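Local coordinates for protein AGR_L_2016p (Agrobacterium tumefaciens, PDB 2GVH) that probably hydrolyses acyl-CoA thioesters to free carboxylic acids and coenzyme A, using two thioesterase units of the hot-dog fold in tandem in one chain, at residues Thr29-Ile34 and Val91-Arg96; Val202-Ser207 and Gly258-Val263. One frame throughout, in Å; residues are numbered along the deposited sequence.

Contact 1 and contact 2 come in series along the chain, one in each of two five-stranded antiparallel sheets with the same strand order, the tandem hot-dog units of this probable thioesterase. Contact 1 pairs strand 29-35 with strand 89-100 near the centre of the folded chain, where strand 29-35 also meets strand 160-165 of the second sheet. Contact 2 pairs strands 202-211 and 252-264 at the other margin of that second sheet, where a neighbouring subunit joins on. Their centres are about 22 Å apart and they do not touch, yet helix 179-198 packs against both. One contact therefore lies where the two units meet, the other where subunits meet.

Contact 1 (Thr29-Ile34 and Val91-Arg96); sequences TRLIDI and VEFTAR
R30 and E92 form the salt bridge of this antiparallel strand pair in the hot-dog sheet: NE of R30 gives its hydrogen to OE2 of E92 at 2.7 Å, with the oxygen close to the guanidinium plane. The guanidinium and carboxylate planes are turned 50° apart, and NE alone makes the bond to E92. E92 runs out extended, CG anti to the backbone N (chi1 -166°), and its other oxygen, OE1, bridges to R196 on helix 179-198; the carboxylate is thus shared by two arginines and probably stays ionised. Beneath lies a regular ladder, strand 29-35 against strand 89-100. T29 with A95, L31 with F93 and D33 with V91 are hydrogen-bonded pairs, each with two bonds; F93 N to L31 O measures 2.8 Å. R30-T94 and I32-E92 are the non-hydrogen-bonded pairs between them.

The two sides of the ladder meet different helices. On the side of R30, I32, E92 and T94, the second unit closes in: I32 packs on V192 and R196, and its CG1 lies 3.6 Å from E92 CG, on the aliphatic part of the glutamate. T94 runs alongside R30 and sets CG2 over one face of the guanidinium, 3.6 Å above the plane and displaced toward its rim. On the reverse side F93 packs against L54, M55 and V58 of helix 49-67. Its ring meets L31 edge-on: L31 O, already bonded to F93 N, sits in the ring plane 3.3 Å from CD1, while L31 CD2 approaches that same CD1 at 4.2 Å.

Contact 2 (Val202-Ser207 and Gly258-Val263); sequences VVLASS and GHFTMV
F260 and S207 meet at the end of the pairing, the ring's CD2 lying 3.5 Å from S207 CB, with CE2 of the same flank a little farther off. L204 reaches that flank too, bringing its CD1 methyl to 4.1 Å from F260 CD2. Both come in obliquely, neither squarely over a face nor at the rim. The ring also packs on M186 and T187 of helix 179-198. The other flat group, the imidazole of H259, leads away from residues 202-207 and lies by E208, and its ND1 is hydrogen-bonded to OE1 of E229.

M262, built as selenomethionine, follows F260 on the helix-facing side, folding at chi2 and chi3 (-72° and -54°) so that SE comes back over the L204 backbone, 3.7 Å from its CA. Between these pairs the ladder carries a classic beta bulge: A205 and S206 both face T261, and the register slips by one residue. T261 O takes a bond from A205 N at 2.8 Å and a weak one from S206 N at 3.5 Å, and T261 N donates to S206 O. Toward the start of segment 202-207, V203 and V263 make a hydrogen-bonded pair with two bonds. Strand 202-211 is an outermost strand of this hot-dog sheet within its chain, but S206 and S207 pair with a strand of a neighbouring subunit, which carries the antiparallel sheet across the interface; L204 also packs on F81 of that subunit. On the side turned from the helix, A205 CB touches V263 CG2 at 3.8 Å, and S206 OG rests 3.4 Å from T261 CB.

Contact 1 (Thr29-Ile34 and Val91-Arg96)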
# COMPACT_ATOMS: atom_id res chain seq x y z
N THR B 29 -13.33 -20.33 -2.74
CA THR B 29 -13.14 -18.89 -2.67
C THR B 29 -12.07 -18.46 -3.67
O THR B 29 -10.98 -19.02 -3.71
CB THR B 29 -12.68 -18.49 -1.27
OG1 THR B 29 -13.62 -18.93 -0.31
CG2 THR B 29 -12.53 -16.98 -1.17
N ARG B 30 -12.38 -17.44 -4.45
CA ARG B 30 -11.45 -16.98 -5.47
C ARG B 30 -11.02 -15.55 -5.23
O ARG B 30 -11.84 -14.73 -4.88
CB ARG B 30 -12.06 -17.16 -6.85
CG ARG B 30 -12.90 -18.44 -6.88
CD ARG B 30 -13.81 -18.57 -8.10
NE ARG B 30 -13.19 -19.49 -9.04
CZ ARG B 30 -13.47 -20.78 -9.08
NH1 ARG B 30 -14.39 -21.28 -8.27
NH2 ARG B 30 -12.84 -21.56 -9.94
N LEU B 31 -9.73 -15.28 -5.41
CA LEU B 31 -9.15 -13.94 -5.25
C LEU B 31 -8.30 -13.67 -6.49
O LEU B 31 -7.48 -14.50 -6.85
CB LEU B 31 -8.23 -13.92 -4.04
CG LEU B 31 -7.61 -12.62 -3.53
CD1 LEU B 31 -7.44 -12.73 -2.02
CD2 LEU B 31 -6.26 -12.28 -4.20
N ILE B 32 -8.47 -12.53 -7.12
CA ILE B 32 -7.91 -12.31 -8.42
C ILE B 32 -7.07 -11.05 -8.42
O ILE B 32 -7.52 -10.01 -7.96
CB ILE B 32 -9.00 -12.25 -9.52
CG1 ILE B 32 -9.51 -13.66 -9.77
CG2 ILE B 32 -8.38 -11.81 -10.79
CD1 ILE B 32 -10.71 -13.80 -10.67
N ASP B 33 -5.84 -11.16 -8.91
CA ASP B 33 -4.98 -10.01 -9.07
C ASP B 33 -4.49 -9.87 -10.50
O ASP B 33 -4.22 -10.84 -11.17
CB ASP B 33 -3.80 -10.12 -8.14
CG ASP B 33 -3.07 -8.77 -7.95
OD1 ASP B 33 -3.62 -7.70 -8.35
OD2 ASP B 33 -1.94 -8.78 -7.41
N ILE B 34 -4.38 -8.66 -10.98
CA ILE B 34 -3.86 -8.41 -12.33
C ILE B 34 -2.42 -8.00 -12.31
O ILE B 34 -2.07 -7.10 -11.57
CB ILE B 34 -4.61 -7.30 -13.00
CG1 ILE B 34 -6.06 -7.66 -13.09
CG2 ILE B 34 -4.05 -7.04 -14.41
CD1 ILE B 34 -6.90 -6.49 -12.80
N VAL B 91 -4.36 -13.26 -12.61
CA VAL B 91 -3.92 -14.34 -11.72
C VAL B 91 -4.98 -14.70 -10.72
O VAL B 91 -5.44 -13.85 -9.96
CB VAL B 91 -2.58 -13.98 -11.02
CG1 VAL B 91 -2.00 -15.16 -10.35
CG2 VAL B 91 -1.61 -13.57 -12.08
N GLU B 92 -5.40 -15.94 -10.73
CA GLU B 92 -6.49 -16.35 -9.88
C GLU B 92 -6.05 -17.27 -8.78
O GLU B 92 -5.42 -18.27 -9.04
CB GLU B 92 -7.57 -17.05 -10.70
CG GLU B 92 -8.88 -17.21 -9.95
CD GLU B 92 -9.96 -17.96 -10.71
OE1 GLU B 92 -9.77 -18.31 -11.88
OE2 GLU B 92 -11.02 -18.24 -10.12
N PHE B 93 -6.40 -16.94 -7.55
CA PHE B 93 -6.09 -17.78 -6.41
C PHE B 93 -7.38 -18.42 -5.90
O PHE B 93 -8.31 -17.73 -5.49
CB PHE B 93 -5.42 -16.95 -5.33
CG PHE B 93 -4.17 -16.24 -5.79
CD1 PHE B 93 -4.24 -15.11 -6.58
CD2 PHE B 93 -2.93 -16.71 -5.42
CE1 PHE B 93 -3.10 -14.46 -7.01
CE2 PHE B 93 -1.78 -16.08 -5.84
CZ PHE B 93 -1.85 -14.93 -6.64
N THR B 94 -7.43 -19.73 -5.90
CA THR B 94 -8.66 -20.45 -5.46
C THR B 94 -8.32 -21.27 -4.23
O THR B 94 -7.24 -21.85 -4.18
CB THR B 94 -9.14 -21.48 -6.47
OG1 THR B 94 -8.01 -22.23 -6.85
CG2 THR B 94 -9.67 -20.87 -7.70
N ALA B 95 -9.23 -21.29 -3.25
CA ALA B 95 -9.05 -22.07 -2.05
C ALA B 95 -10.27 -22.95 -1.76
O ALA B 95 -11.42 -22.51 -1.92
CB ALA B 95 -8.77 -21.18 -0.90
N ARG B 96 -10.00 -24.18 -1.31
CA ARG B 96 -11.01 -25.13 -0.83
C ARG B 96 -10.54 -25.77 0.45
O ARG B 96 -9.41 -26.24 0.53
CB ARG B 96 -11.20 -26.30 -1.79
CG ARG B 96 -11.86 -26.04 -3.10
CD ARG B 96 -11.48 -27.09 -4.18
NE ARG B 96 -11.70 -26.48 -5.53

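Contact 2 (Val202-Ser207 and Gly258-Val263)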
# COMPACT_ATOMS: atom_id res chain seq x y z
N VAL B 202 -7.99 -4.65 -21.90
CA VAL B 202 -9.11 -3.73 -22.02
C VAL B 202 -8.92 -2.48 -21.17
O VAL B 202 -8.15 -2.48 -20.21
CB VAL B 202 -10.44 -4.39 -21.62
CG1 VAL B 202 -10.68 -5.63 -22.46
CG2 VAL B 202 -10.42 -4.77 -20.18
N VAL B 203 -9.64 -1.41 -21.51
CA VAL B 203 -9.58 -0.16 -20.73
C VAL B 203 -10.96 0.36 -20.47
O VAL B 203 -11.86 0.20 -21.29
CB VAL B 203 -8.75 0.93 -21.43
CG1 VAL B 203 -7.29 0.49 -21.52
CG2 VAL B 203 -9.32 1.23 -22.81
N LEU B 204 -11.13 0.92 -19.28
CA LEU B 204 -12.35 1.57 -18.86
C LEU B 204 -12.62 2.83 -19.69
O LEU B 204 -11.75 3.72 -19.75
CB LEU B 204 -12.19 1.97 -17.39
CG LEU B 204 -13.33 2.78 -16.80
CD1 LEU B 204 -14.58 1.87 -16.66
CD2 LEU B 204 -12.93 3.35 -15.48
N ALA B 205 -13.81 2.90 -20.30
CA ALA B 205 -14.23 4.08 -21.07
C ALA B 205 -15.30 4.91 -20.34
O ALA B 205 -15.31 6.14 -20.42
CB ALA B 205 -14.71 3.68 -22.47
N SER B 206 -16.20 4.23 -19.62
CA SER B 206 -17.16 4.94 -18.80
C SER B 206 -17.78 4.08 -17.73
O SER B 206 -17.80 2.86 -17.86
CB SER B 206 -18.27 5.54 -19.66
OG SER B 206 -18.91 4.50 -20.36
N SER B 207 -18.33 4.71 -16.71
CA SER B 207 -19.09 3.98 -15.69
C SER B 207 -20.40 4.70 -15.43
O SER B 207 -20.42 5.91 -15.42
CB SER B 207 -18.30 3.92 -14.39
OG SER B 207 -18.09 5.24 -13.90
N GLY B 258 -23.08 -1.78 -10.48
CA GLY B 258 -22.48 -0.83 -11.39
C GLY B 258 -22.46 -1.37 -12.79
O GLY B 258 -22.46 -2.59 -13.01
N HIS B 259 -22.45 -0.48 -13.76
CA HIS B 259 -22.28 -0.87 -15.16
C HIS B 259 -21.10 -0.09 -15.69
O HIS B 259 -21.09 1.15 -15.61
CB HIS B 259 -23.54 -0.58 -15.96
CG HIS B 259 -24.74 -1.31 -15.46
ND1 HIS B 259 -25.20 -2.48 -16.04
CD2 HIS B 259 -25.53 -1.07 -14.38
CE1 HIS B 259 -26.25 -2.90 -15.36
NE2 HIS B 259 -26.47 -2.08 -14.35
N PHE B 260 -20.11 -0.82 -16.21
CA PHE B 260 -18.91 -0.23 -16.79
C PHE B 260 -18.79 -0.54 -18.27
O PHE B 260 -19.14 -1.62 -18.76
CB PHE B 260 -17.68 -0.72 -16.04
CG PHE B 260 -17.77 -0.56 -14.54
CD1 PHE B 260 -18.33 -1.57 -13.75
CD2 PHE B 260 -17.29 0.59 -13.93
CE1 PHE B 260 -18.42 -1.42 -12.37
CE2 PHE B 260 -17.36 0.77 -12.53
CZ PHE B 260 -17.96 -0.27 -11.75
N THR B 261 -18.28 0.44 -19.01
CA THR B 261 -18.01 0.18 -20.41
C THR B 261 -16.52 0.01 -20.58
O THR B 261 -15.74 0.84 -20.13
CB THR B 261 -18.62 1.26 -21.30
OG1 THR B 261 -20.03 1.21 -21.15
CG2 THR B 261 -18.29 1.03 -22.78
N MSE B 262 -16.14 -1.11 -21.19
CA MSE B 262 -14.73 -1.45 -21.39
C MSE B 262 -14.40 -1.48 -22.87
O MSE B 262 -15.21 -1.90 -23.67
CB MSE B 262 -14.44 -2.82 -20.78
CG MSE B 262 -14.66 -2.91 -19.25
SE MSE B 262 -13.26 -1.94 -18.13
CE MSE B 262 -11.73 -2.58 -18.67
N VAL B 263 -13.22 -1.03 -23.26
CA VAL B 263 -12.88 -1.06 -24.68
C VAL B 263 -11.68 -1.96 -24.89
O VAL B 263 -10.71 -1.87 -24.15
CB VAL B 263 -12.62 0.34 -25.22
CG1 VAL B 263 -12.05 0.30 -26.63
CG2 VAL B 263 -13.92 1.15 -25.22